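Local atomic coordinates of thioredoxin Reductase (Burkholderia cenocepacia, PDB entry 4F82), a protein that probably acts as a thiol-dependent peroxidase of the peroxiredoxin Prx5 type, reducing hydrogen peroxide and organic hydroperoxides to water and alcohols. Residues G47-I52 / V145-V150; F53-A58 / A65-G70; G70-A75 / A107-M112; L124-D129 / R138-A143. All blocks are in the same frame, centred on the assembly; numbering follows the deposited sequence.

Interaction 1. Residues G47-I52 / V145-V150; sequences GKRVVI and VIDGGV
The long arm of Arg-49 leans across to the 145-150 side and settles in the groove between Val-145 and Asp-147, two residues whose side chains rise from the same face of the sheet. Its CG stands anti to the backbone N (chi1 -176°) and the chain runs on extended to NE, a shape that carries the guanidinium over the neighbouring strand. There CG1 of Val-145 lies against one guanidinium face, offset toward the rim, 3.9 Å from NH2 of Arg-49. At the edge, Arg-49 NH1 makes a salt bridge of 2.9 Å with Asp-147 OD2; the nitrogen comes from above the carboxylate plane, and the two flat groups are turned 65° apart. Farther along this face, Val-51 CG2 butts against Val-145 CG2 at 4.0 Å, so Val-145 fits with one methyl under the arginine and the other beside a valine. On the opposite face the side chains that meet are apolar: in one of its two deposited conformers Ile-146 sets CG1 4.0 Å from Ile-52 CD1, a provisional contact, while its CB faces that of Val-50. Val-50 and Ile-146 form an antiparallel hydrogen-bonded pair, at 3.0 Å from Val-50 N to Ile-146 O and 2.9 Å from Ile-146 N to Val-50 O. Where the strands part, two waters take over, both donating to Lys-48 O and accepting from Gly-148 N and Gly-149 N respectively. These glycines sit in a type I' turn, Asp-147 to Val-150, of the kind that closes tight beta hairpins, here joining strands 137-147 and 150-156 at one end of the thioredoxin-fold sheet.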
loop_
_atom_site.group_PDB
_atom_site.type_symbol
_atom_site.label_atom_id
_atom_site.label_comp_id
_atom_site.label_asym_id
_atom_site.label_seq_id
_atom_site.Cartn_x
_atom_site.Cartn_y
_atom_site.Cartn_z
ATOM N N GLY A 47 -11.145 -27.698 -1.790
ATOM C CA GLY A 47 -12.515 -28.165 -1.679
ATOM C C GLY A 47 -13.568 -27.091 -1.891
ATOM O O GLY A 47 -14.740 -27.314 -1.537
ATOM N N LYS A 48 -13.166 -25.951 -2.463
ATOM C CA LYS A 48 -14.074 -24.840 -2.723
ATOM C C LYS A 48 -14.119 -24.444 -4.177
ATOM O O LYS A 48 -13.199 -24.761 -4.962
ATOM C CB LYS A 48 -13.616 -23.611 -1.944
ATOM C CG LYS A 48 -13.333 -23.881 -0.508
ATOM C CD LYS A 48 -12.968 -22.568 0.170
ATOM C CE LYS A 48 -12.748 -22.753 1.669
ATOM N NZ LYS A 48 -11.938 -21.604 2.246
ATOM N N ARG A 49 -15.184 -23.731 -4.537
ATOM C CA ARG A 49 -15.234 -23.089 -5.824
ATOM C C ARG A 49 -15.114 -21.568 -5.554
ATOM O O ARG A 49 -15.961 -20.997 -4.871
ATOM C CB ARG A 49 -16.535 -23.494 -6.498
ATOM C CG ARG A 49 -16.681 -22.991 -7.884
ATOM C CD ARG A 49 -17.795 -23.765 -8.600
ATOM N NE ARG A 49 -18.148 -23.049 -9.809
ATOM C CZ ARG A 49 -17.515 -23.208 -10.967
ATOM N NH1 ARG A 49 -16.524 -24.094 -11.059
ATOM N NH2 ARG A 49 -17.883 -22.504 -12.034
ATOM N N VAL A 50 -14.039 -20.949 -6.062
ATOM C CA VAL A 50 -13.607 -19.594 -5.653
ATOM C C VAL A 50 -13.420 -18.666 -6.858
ATOM O O VAL A 50 -12.745 -19.022 -7.809
ATOM C CB VAL A 50 -12.258 -19.675 -4.905
ATOM C CG1 VAL A 50 -11.718 -18.270 -4.501
ATOM C CG2 VAL A 50 -12.377 -20.569 -3.690
ATOM N N VAL A 51 -14.015 -17.483 -6.822
ATOM C CA VAL A 51 -13.665 -16.457 -7.792
ATOM C C VAL A 51 -12.585 -15.584 -7.194
ATOM O O VAL A 51 -12.764 -15.060 -6.091
ATOM C CB VAL A 51 -14.879 -15.521 -8.132
ATOM C CG1 VAL A 51 -14.408 -14.321 -8.985
ATOM C CG2 VAL A 51 -16.019 -16.295 -8.836
ATOM N N ILE A 52 -11.470 -15.419 -7.904
ATOM C CA ILE A 52 -10.428 -14.480 -7.481
ATOM C C ILE A 52 -10.306 -13.378 -8.505
ATOM O O ILE A 52 -10.085 -13.672 -9.693
ATOM C CB ILE A 52 -9.060 -15.171 -7.377
ATOM C CG1 ILE A 52 -9.135 -16.358 -6.400
ATOM C CG2 ILE A 52 -8.012 -14.187 -6.895
ATOM C CD1 ILE A 52 -7.828 -17.233 -6.405
ATOM N N VAL A 145 -11.727 -18.178 -12.087
ATOM C CA VAL A 145 -12.562 -19.067 -11.305
ATOM C C VAL A 145 -11.761 -20.364 -11.120
ATOM O O VAL A 145 -11.164 -20.919 -12.071
ATOM C CB VAL A 145 -13.911 -19.343 -12.008
ATOM C CG1 VAL A 145 -14.709 -20.323 -11.210
ATOM C CG2 VAL A 145 -14.689 -17.978 -12.220
ATOM N N ILE A 146 -11.751 -20.813 -9.866
ATOM C CA ILE A 146 -10.930 -21.926 -9.419
ATOM C C ILE A 146 -11.826 -22.996 -8.854
ATOM O O ILE A 146 -12.743 -22.699 -8.084
ATOM C CB ILE A 146 -9.987 -21.472 -8.294
ATOM C CG1 ILE A 146 -9.337 -20.129 -8.689
ATOM C CG2 ILE A 146 -8.978 -22.605 -7.926
ATOM C CD1 ILE A 146 -8.471 -20.213 -9.934
ATOM N N ASP A 147 -11.580 -24.231 -9.247
ATOM C CA ASP A 147 -12.384 -25.352 -8.767
ATOM C C ASP A 147 -11.432 -26.517 -8.809
ATOM O O ASP A 147 -10.702 -26.685 -9.799
ATOM C CB ASP A 147 -13.585 -25.551 -9.706
ATOM C CG ASP A 147 -14.704 -26.369 -9.087
ATOM O OD1 ASP A 147 -14.578 -26.831 -7.916
ATOM O OD2 ASP A 147 -15.724 -26.563 -9.807
ATOM N N GLY A 148 -11.414 -27.303 -7.731
ATOM C CA GLY A 148 -10.484 -28.412 -7.618
ATOM C C GLY A 148 -9.036 -27.950 -7.643
ATOM O O GLY A 148 -8.149 -28.686 -8.089
ATOM N N GLY A 149 -8.783 -26.736 -7.163
ATOM C CA GLY A 149 -7.418 -26.222 -7.144
ATOM C C GLY A 149 -6.860 -25.803 -8.497
ATOM O O GLY A 149 -5.684 -25.406 -8.596
ATOM N N VAL A 150 -7.699 -25.873 -9.534
ATOM C CA VAL A 150 -7.290 -25.599 -10.917
ATOM C C VAL A 150 -7.986 -24.366 -11.479
ATOM O O VAL A 150 -9.154 -24.104 -11.154
ATOM C CB VAL A 150 -7.658 -26.832 -11.763
ATOM C CG1 VAL A 150 -7.389 -26.624 -13.226
ATOM C CG2 VAL A 150 -6.905 -28.058 -11.235
HETATM O O HOH W 1 -12.544 -27.445 -5.109
HETATM O O HOH W 2 -10.499 -25.069 -5.724
#

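Interaction 2. Residues F53-A58 / A65-G70; sequences FGLPGA and AQHVPG
Both ring nitrogens of His-67, whose imidazole packs against Phe-53 and Leu-55, are hydrogen-bonded: NE2 to Ser-165 O and ND1 to Arg-141 NH1. This pair of bonds fixes the ring's rotation inside a buried and otherwise largely apolar contact. CG lies anti to the backbone N (chi1 -156°), which sends the imidazole from the helix toward strand 53-55. Phe-53 CD1 rests over one face of the imidazole, near its rim, 3.5 Å from His-67 NE2. The two rings are inclined at 44° with centroids 4.7 Å apart, an oblique pairing that is neither a parallel stack nor a T-shape. Leu-55 approaches the same side of the imidazole obliquely, its CD2 3.8 Å from His-67 ND1.

The contact belongs to a beta-alpha-beta unit of the thioredoxin fold, in which helix 61-80 crosses back over the sheet from strand 49-55 to strand 85-90; the local axes run nearly antiparallel, at 159°, and come within 10.3 Å. Val-68 is the other helix residue in the contact. Its CG2 meets the edge of the phenyl ring, near the ring plane, at 3.9 Å from Phe-53 CE1, and also lies 3.8 Å from Leu-55 CD2. Phe-53 and Leu-55, alternate residues of the strand, both point their side chains toward the helix. The helix is kinked at Pro-69, whose N makes no bond to the preceding turn, just after a wider pi-type turn at 65-67. Leu-55 also approaches the side chain of Cys-63, the predicted sulfenic acid-forming cysteine, to about 4 Å.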
loop_
_atom_site.group_PDB
_atom_site.type_symbol
_atom_site.label_atom_id
_atom_site.label_comp_id
_atom_site.label_asym_id
_atom_site.label_seq_id
_atom_site.Cartn_x
_atom_site.Cartn_y
_atom_site.Cartn_z
ATOM N N PHE A 53 -10.479 -12.116 -8.082
ATOM C CA PHE A 53 -10.169 -11.015 -8.997
ATOM C C PHE A 53 -9.008 -10.212 -8.379
ATOM O O PHE A 53 -9.005 -9.926 -7.176
ATOM C CB PHE A 53 -11.411 -10.160 -9.365
ATOM C CG PHE A 53 -11.988 -9.368 -8.223
ATOM C CD1 PHE A 53 -11.692 -7.995 -8.066
ATOM C CD2 PHE A 53 -12.809 -9.971 -7.288
ATOM C CE1 PHE A 53 -12.248 -7.250 -7.003
ATOM C CE2 PHE A 53 -13.354 -9.222 -6.209
ATOM C CZ PHE A 53 -13.069 -7.870 -6.060
ATOM N N GLY A 54 -7.977 -9.980 -9.185
ATOM C CA GLY A 54 -6.833 -9.221 -8.751
ATOM C C GLY A 54 -6.929 -7.851 -9.397
ATOM O O GLY A 54 -7.486 -7.684 -10.490
ATOM N N LEU A 55 -6.362 -6.859 -8.736
ATOM C CA LEU A 55 -6.413 -5.494 -9.284
ATOM C C LEU A 55 -5.165 -4.746 -8.787
ATOM O O LEU A 55 -4.476 -5.229 -7.876
ATOM C CB LEU A 55 -7.735 -4.817 -8.856
ATOM C CG LEU A 55 -8.282 -4.947 -7.432
ATOM C CD1 LEU A 55 -7.393 -4.219 -6.366
ATOM C CD2 LEU A 55 -9.709 -4.427 -7.362
ATOM N N PRO A 56 -4.847 -3.591 -9.396
ATOM C CA PRO A 56 -3.582 -2.898 -9.132
ATOM C C PRO A 56 -3.383 -2.244 -7.752
ATOM O O PRO A 56 -2.234 -2.150 -7.321
ATOM C CB PRO A 56 -3.549 -1.817 -10.223
ATOM C CG PRO A 56 -4.351 -2.390 -11.345
ATOM C CD PRO A 56 -5.486 -3.104 -10.632
ATOM N N GLY A 57 -4.437 -1.763 -7.096
ATOM C CA GLY A 57 -4.213 -1.183 -5.787
ATOM C C GLY A 57 -5.432 -0.762 -4.993
ATOM O O GLY A 57 -6.381 -0.157 -5.542
ATOM N N ALA A 58 -5.388 -1.037 -3.684
ATOM C CA ALA A 58 -6.408 -0.506 -2.778
ATOM C C ALA A 58 -6.466 1.024 -2.886
ATOM O O ALA A 58 -5.443 1.687 -3.134
ATOM C CB ALA A 58 -6.121 -0.931 -1.331
ATOM N N ALA A 65 -14.333 2.464 -7.174
ATOM C CA ALA A 65 -15.654 2.941 -7.614
ATOM C C ALA A 65 -16.436 1.861 -8.376
ATOM O O ALA A 65 -17.667 1.827 -8.379
ATOM C CB ALA A 65 -15.485 4.187 -8.532
ATOM N N GLN A 66 -15.692 0.993 -9.055
ATOM C CA GLN A 66 -16.280 0.052 -10.010
ATOM C C GLN A 66 -15.987 -1.428 -9.721
ATOM O O GLN A 66 -16.904 -2.259 -9.641
ATOM C CB GLN A 66 -15.733 0.354 -11.394
ATOM C CG GLN A 66 -16.548 1.303 -12.218
ATOM C CD GLN A 66 -16.332 0.997 -13.680
ATOM O OE1 GLN A 66 -15.370 1.478 -14.262
ATOM N NE2 GLN A 66 -17.188 0.139 -14.266
ATOM N N HIS A 67 -14.710 -1.771 -9.642
ATOM C CA HIS A 67 -14.326 -3.182 -9.620
ATOM C C HIS A 67 -14.775 -3.969 -8.360
ATOM O O HIS A 67 -15.465 -4.987 -8.502
ATOM C CB HIS A 67 -12.828 -3.370 -9.920
ATOM C CG HIS A 67 -12.499 -4.725 -10.455
ATOM N ND1 HIS A 67 -11.214 -5.106 -10.788
ATOM C CD2 HIS A 67 -13.297 -5.796 -10.710
ATOM C CE1 HIS A 67 -11.240 -6.350 -11.252
ATOM N NE2 HIS A 67 -12.487 -6.790 -11.215
ATOM N N VAL A 68 -14.415 -3.506 -7.152
ATOM C CA VAL A 68 -14.855 -4.149 -5.919
ATOM C C VAL A 68 -16.379 -4.014 -5.702
ATOM O O VAL A 68 -17.044 -4.994 -5.303
ATOM C CB VAL A 68 -14.029 -3.656 -4.666
ATOM C CG1 VAL A 68 -14.519 -4.309 -3.383
ATOM C CG2 VAL A 68 -12.577 -3.999 -4.846
ATOM N N PRO A 69 -16.954 -2.826 -5.980
ATOM C CA PRO A 69 -18.403 -2.753 -5.728
ATOM C C PRO A 69 -19.238 -3.684 -6.624
ATOM O O PRO A 69 -20.227 -4.231 -6.136
ATOM C CB PRO A 69 -18.740 -1.292 -5.975
ATOM C CG PRO A 69 -17.457 -0.571 -5.607
ATOM C CD PRO A 69 -16.355 -1.483 -6.127
ATOM N N GLY A 70 -18.835 -3.905 -7.875
ATOM C CA GLY A 70 -19.521 -4.880 -8.717
ATOM C C GLY A 70 -19.535 -6.265 -8.047
ATOM O O GLY A 70 -20.544 -6.973 -8.070
#

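Interaction 3. Residues G70-A75 / A107-M112; sequences GYVEHA and AGKVRM
Ala-75 and Lys-109 bring helix 61-80 up against the loop that leads into strand 111-114, a parallel neighbour of strand 85-90 in the sheet of the thioredoxin fold. The tight part is small and wholly apolar. Ala-75 points its methyl at the loop and meets Lys-109 CB at 3.7 Å, the small residue letting the backbones draw near, with CA atoms 5.8 Å apart. Next to it, one methyl of Val-110 does double duty: its CG2 lies 4.0 Å from Val-72 CG2 and sits equally close to the CB of Tyr-71, so it is lodged between consecutive side chains of the helix. Tyr-71 takes part only through this base; its ring leads away, stacks on Phe-53 and hydrogen-bonds through OH to Ser-165 O.

Toward solvent the contact thins to the aliphatic chain of Lys-109, an exposed residue. With CG anti to its carbonyl carbon (chi1 -53°), the chain runs at a steep slant to the helix axis, and CD comes within 3.7 Å of Val-72 O. The backbone bond from Ala-75 N to that carbonyl is weak. A firmer polar site lies within the helix, where Gly-70 O accepts from His-74 N and His-74 ND1, each at 2.9 Å, the two nitrogens approaching from opposite faces of the carbonyl plane.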
loop_
_atom_site.group_PDB
_atom_site.type_symbol
_atom_site.label_atom_id
_atom_site.label_comp_id
_atom_site.label_asym_id
_atom_site.label_seq_id
_atom_site.Cartn_x
_atom_site.Cartn_y
_atom_site.Cartn_z
ATOM N N GLY A 70 -18.835 -3.905 -7.875
ATOM C CA GLY A 70 -19.521 -4.880 -8.717
ATOM C C GLY A 70 -19.535 -6.265 -8.047
ATOM O O GLY A 70 -20.544 -6.973 -8.070
ATOM N N TYR A 71 -18.422 -6.659 -7.436
ATOM C CA TYR A 71 -18.439 -7.955 -6.749
ATOM C C TYR A 71 -19.287 -7.968 -5.469
ATOM O O TYR A 71 -20.004 -8.930 -5.219
ATOM C CB TYR A 71 -17.016 -8.471 -6.529
ATOM C CG TYR A 71 -16.442 -9.034 -7.814
ATOM C CD1 TYR A 71 -16.765 -10.341 -8.218
ATOM C CD2 TYR A 71 -15.611 -8.258 -8.640
ATOM C CE1 TYR A 71 -16.266 -10.874 -9.407
ATOM C CE2 TYR A 71 -15.097 -8.790 -9.851
ATOM C CZ TYR A 71 -15.448 -10.087 -10.222
ATOM O OH TYR A 71 -14.949 -10.657 -11.391
ATOM N N VAL A 72 -19.215 -6.906 -4.667
ATOM C CA VAL A 72 -20.087 -6.815 -3.484
ATOM C C VAL A 72 -21.533 -6.884 -3.956
ATOM O O VAL A 72 -22.371 -7.602 -3.381
ATOM C CB VAL A 72 -19.778 -5.517 -2.682
ATOM C CG1 VAL A 72 -20.872 -5.176 -1.606
ATOM C CG2 VAL A 72 -18.366 -5.621 -2.063
ATOM N N GLU A 73 -21.812 -6.176 -5.047
ATOM C CA GLU A 73 -23.159 -6.117 -5.592
ATOM C C GLU A 73 -23.650 -7.458 -6.132
ATOM O O GLU A 73 -24.835 -7.804 -5.971
ATOM C CB GLU A 73 -23.265 -4.996 -6.639
ATOM C CG GLU A 73 -23.432 -3.626 -5.973
ATOM C CD GLU A 73 -23.059 -2.463 -6.889
ATOM O OE1 GLU A 73 -23.176 -2.605 -8.130
ATOM O OE2 GLU A 73 -22.632 -1.404 -6.366
ATOM N N HIS A 74 -22.738 -8.220 -6.745
ATOM C CA HIS A 74 -23.085 -9.508 -7.345
ATOM C C HIS A 74 -22.870 -10.684 -6.390
ATOM O O HIS A 74 -23.067 -11.827 -6.772
ATOM C CB HIS A 74 -22.238 -9.778 -8.613
ATOM C CG HIS A 74 -22.710 -9.058 -9.844
ATOM N ND1 HIS A 74 -22.539 -7.702 -10.030
ATOM C CD2 HIS A 74 -23.301 -9.522 -10.971
ATOM C CE1 HIS A 74 -23.029 -7.357 -11.214
ATOM N NE2 HIS A 74 -23.489 -8.443 -11.803
ATOM N N ALA A 75 -22.448 -10.431 -5.152
ATOM C CA ALA A 75 -21.992 -11.563 -4.354
ATOM C C ALA A 75 -23.105 -12.588 -4.119
ATOM O O ALA A 75 -22.853 -13.801 -4.178
ATOM C CB ALA A 75 -21.391 -11.094 -3.044
ATOM N N ALA A 107 -17.507 -7.038 4.075
ATOM C CA ALA A 107 -17.575 -8.106 5.098
ATOM C C ALA A 107 -18.586 -9.185 4.715
ATOM O O ALA A 107 -19.736 -8.871 4.407
ATOM C CB ALA A 107 -17.919 -7.543 6.445
ATOM N N GLY A 108 -18.150 -10.442 4.700
ATOM C CA GLY A 108 -19.049 -11.547 4.386
ATOM C C GLY A 108 -19.369 -11.679 2.895
ATOM O O GLY A 108 -20.108 -12.574 2.506
ATOM N N LYS A 109 -18.842 -10.803 2.046
ATOM C CA LYS A 109 -19.128 -10.898 0.608
ATOM C C LYS A 109 -17.881 -11.080 -0.225
ATOM O O LYS A 109 -17.853 -11.881 -1.143
ATOM C CB LYS A 109 -19.950 -9.695 0.110
ATOM C CG LYS A 109 -21.226 -9.466 0.940
ATOM C CD LYS A 109 -22.346 -8.863 0.107
ATOM C CE LYS A 109 -23.611 -8.624 0.948
ATOM N NZ LYS A 109 -23.358 -7.657 2.065
ATOM N N VAL A 110 -16.840 -10.328 0.078
ATOM C CA VAL A 110 -15.612 -10.438 -0.682
ATOM C C VAL A 110 -14.515 -10.443 0.369
ATOM O O VAL A 110 -14.485 -9.529 1.218
ATOM C CB VAL A 110 -15.437 -9.219 -1.615
ATOM C CG1 VAL A 110 -14.088 -9.302 -2.330
ATOM C CG2 VAL A 110 -16.601 -9.151 -2.608
ATOM N N ARG A 111 -13.661 -11.478 0.358
ATOM C CA ARG A 111 -12.487 -11.545 1.228
ATOM C C ARG A 111 -11.410 -10.645 0.616
ATOM O O ARG A 111 -11.112 -10.749 -0.598
ATOM C CB ARG A 111 -11.971 -12.958 1.305
ATOM C CG ARG A 111 -12.941 -13.939 1.965
ATOM C CD ARG A 111 -12.327 -15.319 2.087
ATOM N NE ARG A 111 -11.235 -15.308 3.059
ATOM C CZ ARG A 111 -10.383 -16.316 3.243
ATOM N NH1 ARG A 111 -10.507 -17.431 2.523
ATOM N NH2 ARG A 111 -9.419 -16.231 4.163
ATOM N N MET A 112 -10.860 -9.743 1.427
ATOM C CA MET A 112 -9.800 -8.826 0.989
ATOM C C MET A 112 -8.438 -9.446 1.305
ATOM O O MET A 112 -7.955 -9.397 2.448
ATOM C CB MET A 112 -9.971 -7.467 1.671
ATOM C CG MET A 112 -11.390 -6.887 1.445
ATOM S SD MET A 112 -11.874 -6.641 -0.312
ATOM C CE MET A 112 -10.879 -5.198 -0.781
#

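Interaction 4. Residues L124-D129 / R138-A143; sequences LGLTQD and RSLRYA
Gln-128 reaches across to 138-143 with side chain and backbone alike. Its CG occupies the crowded position between the backbone N and the carbonyl carbon (chi1 49°), and beyond it the chain is extended, which lays the amide alongside the partner strand. NE2 gives a straight hydrogen bond of 2.9 Å to Ser-139 O; the acceptor lies in the amide plane, but the nitrogen stands above the carbonyl plane. Leu-140 crosses this arm obliquely, its CD2 3.7 Å from Gln-128 CD, and sends its other methyl, CD1, to within 3.9 Å of Leu-126 CD2. Leu-126 in turn places CD1 squarely over the Tyr-142 ring, 3.8 Å from the centroid and 14° off the normal, a CH-pi contact. Tyr-142 holds CG between its backbone N and carbonyl carbon (chi1 65°), which turns the ring toward 124-129, where Leu-124 CD1 also meets the OH.

Backbone bonds pair Gln-128 with Arg-138 in both directions, and one of 2.8 Å runs from Leu-140 N to Leu-126 O. Thr-127 and Ser-139 diverge; Ser-139 OG bonds to the next residue's carbonyl, Leu-140 O, at 2.7 Å. Amide and backbone bonds thus hold the hairpin strand from which Arg-138 leads away to a salt bridge with Asp-93 of the second subunit and Arg-141 extends toward the predicted active-site Cys-63.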
loop_
_atom_site.group_PDB
_atom_site.type_symbol
_atom_site.label_atom_id
_atom_site.label_comp_id
_atom_site.label_asym_id
_atom_site.label_seq_id
_atom_site.Cartn_x
_atom_site.Cartn_y
_atom_site.Cartn_z
ATOM N N LEU A 124 1.824 -16.297 -10.201
ATOM C CA LEU A 124 0.806 -16.324 -11.280
ATOM C C LEU A 124 1.304 -15.730 -12.603
ATOM O O LEU A 124 0.662 -15.880 -13.659
ATOM C CB LEU A 124 -0.428 -15.519 -10.853
ATOM C CG LEU A 124 -1.225 -16.045 -9.658
ATOM C CD1 LEU A 124 -2.335 -15.018 -9.300
ATOM C CD2 LEU A 124 -1.768 -17.485 -9.880
ATOM N N GLY A 125 2.422 -15.017 -12.540
ATOM C CA GLY A 125 3.008 -14.389 -13.715
ATOM C C GLY A 125 2.193 -13.181 -14.114
ATOM O O GLY A 125 2.131 -12.810 -15.309
ATOM N N LEU A 126 1.523 -12.595 -13.121
ATOM C CA LEU A 126 0.533 -11.540 -13.378
ATOM C C LEU A 126 0.932 -10.157 -12.838
ATOM O O LEU A 126 0.070 -9.288 -12.525
ATOM C CB LEU A 126 -0.810 -11.950 -12.793
ATOM C CG LEU A 126 -1.519 -13.035 -13.614
ATOM C CD1 LEU A 126 -2.749 -13.581 -12.881
ATOM C CD2 LEU A 126 -1.890 -12.402 -14.997
ATOM N N THR A 127 2.219 -9.925 -12.708
ATOM C CA THR A 127 2.655 -8.587 -12.251
ATOM C C THR A 127 2.757 -7.566 -13.388
ATOM O O THR A 127 2.871 -7.948 -14.559
ATOM C CB THR A 127 4.025 -8.612 -11.496
ATOM O OG1 THR A 127 5.065 -8.997 -12.399
ATOM C CG2 THR A 127 3.997 -9.571 -10.292
ATOM N N GLN A 128 2.757 -6.272 -13.028
ATOM C CA GLN A 128 3.116 -5.195 -13.974
ATOM C C GLN A 128 3.874 -4.144 -13.205
ATOM O O GLN A 128 3.794 -4.094 -11.982
ATOM C CB GLN A 128 1.875 -4.566 -14.637
ATOM C CG GLN A 128 0.788 -4.190 -13.623
ATOM C CD GLN A 128 -0.350 -3.355 -14.219
ATOM O OE1 GLN A 128 -0.181 -2.658 -15.241
ATOM N NE2 GLN A 128 -1.515 -3.407 -13.569
ATOM N N ASP A 129 4.602 -3.298 -13.924
ATOM C CA ASP A 129 5.403 -2.245 -13.283
ATOM C C ASP A 129 4.637 -0.934 -13.354
ATOM O O ASP A 129 4.514 -0.334 -14.440
ATOM C CB ASP A 129 6.725 -2.107 -14.024
ATOM C CG ASP A 129 7.683 -1.154 -13.341
ATOM O OD1 ASP A 129 7.280 -0.419 -12.408
ATOM O OD2 ASP A 129 8.854 -1.112 -13.750
ATOM N N ARG A 138 2.977 -4.149 -9.079
ATOM C CA ARG A 138 1.611 -4.401 -8.623
ATOM C C ARG A 138 0.980 -5.524 -9.462
ATOM O O ARG A 138 1.642 -6.128 -10.333
ATOM C CB ARG A 138 0.776 -3.108 -8.788
ATOM C CG ARG A 138 1.216 -1.918 -7.919
ATOM C CD ARG A 138 1.115 -2.254 -6.409
ATOM N NE ARG A 138 1.430 -1.081 -5.585
ATOM C CZ ARG A 138 0.503 -0.338 -4.991
ATOM N NH1 ARG A 138 -0.785 -0.647 -5.154
ATOM N NH2 ARG A 138 0.858 0.712 -4.249
ATOM N N SER A 139 -0.292 -5.800 -9.250
ATOM C CA SER A 139 -0.951 -6.853 -10.058
ATOM C C SER A 139 -1.589 -6.287 -11.331
ATOM O O SER A 139 -2.058 -5.144 -11.343
ATOM C CB SER A 139 -2.033 -7.555 -9.224
ATOM O OG SER A 139 -2.595 -8.662 -9.944
ATOM N N LEU A 140 -1.608 -7.079 -12.412
ATOM C CA LEU A 140 -2.526 -6.815 -13.521
ATOM C C LEU A 140 -3.925 -6.931 -12.961
ATOM O O LEU A 140 -4.131 -7.580 -11.883
ATOM C CB LEU A 140 -2.343 -7.838 -14.675
ATOM C CG LEU A 140 -1.040 -7.669 -15.458
ATOM C CD1 LEU A 140 -0.776 -8.873 -16.335
ATOM C CD2 LEU A 140 -1.092 -6.376 -16.293
ATOM N N ARG A 141 -4.888 -6.372 -13.690
ATOM C CA ARG A 141 -6.295 -6.590 -13.340
ATOM C C ARG A 141 -6.809 -7.890 -14.004
ATOM O O ARG A 141 -6.672 -8.060 -15.224
ATOM C CB ARG A 141 -7.149 -5.388 -13.781
ATOM C CG ARG A 141 -8.533 -5.343 -13.082
ATOM C CD ARG A 141 -9.419 -4.206 -13.637
ATOM N NE ARG A 141 -8.774 -2.905 -13.464
ATOM C CZ ARG A 141 -8.810 -2.158 -12.356
ATOM N NH1 ARG A 141 -9.445 -2.588 -11.262
ATOM N NH2 ARG A 141 -8.170 -0.990 -12.335
ATOM N N TYR A 142 -7.391 -8.805 -13.223
ATOM C CA TYR A 142 -7.926 -10.044 -13.812
ATOM C C TYR A 142 -9.050 -10.660 -13.000
ATOM O O TYR A 142 -9.297 -10.297 -11.853
ATOM C CB TYR A 142 -6.798 -11.079 -13.941
ATOM C CG TYR A 142 -6.281 -11.494 -12.583
ATOM C CD1 TYR A 142 -6.853 -12.560 -11.887
ATOM C CD2 TYR A 142 -5.231 -10.811 -11.997
ATOM C CE1 TYR A 142 -6.382 -12.929 -10.619
ATOM C CE2 TYR A 142 -4.744 -11.168 -10.734
ATOM C CZ TYR A 142 -5.328 -12.224 -10.062
ATOM O OH TYR A 142 -4.818 -12.552 -8.831
ATOM N N ALA A 143 -9.728 -11.643 -13.576
ATOM C CA ALA A 143 -10.533 -12.506 -12.730
ATOM C C ALA A 143 -10.373 -13.949 -13.176
ATOM O O ALA A 143 -10.270 -14.236 -14.392
ATOM C CB ALA A 143 -12.041 -12.085 -12.692
#

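Strands 49-55 and 137-147 are neighbours in one sheet and tie the contacts together. Interaction 1 joins them at one end, away from the predicted active site; between 53-58 and 138-143 the pairing continues with Gly-54 O 3.0 Å from Tyr-142 N. Interactions 2 and 3, with centres about 10 Å apart, follow each other along helix 61-80 and share Gly-70. They meet where Phe-53 CE2 lies 3.5 Å from Tyr-71 CD2. Interactions 2 and 4 both reach Cys-63: its side chain is about 4 Å from that of Leu-55 and about 3 Å from that of Arg-141, whereas Tyr-71 of interaction 3 stays about 10 Å away.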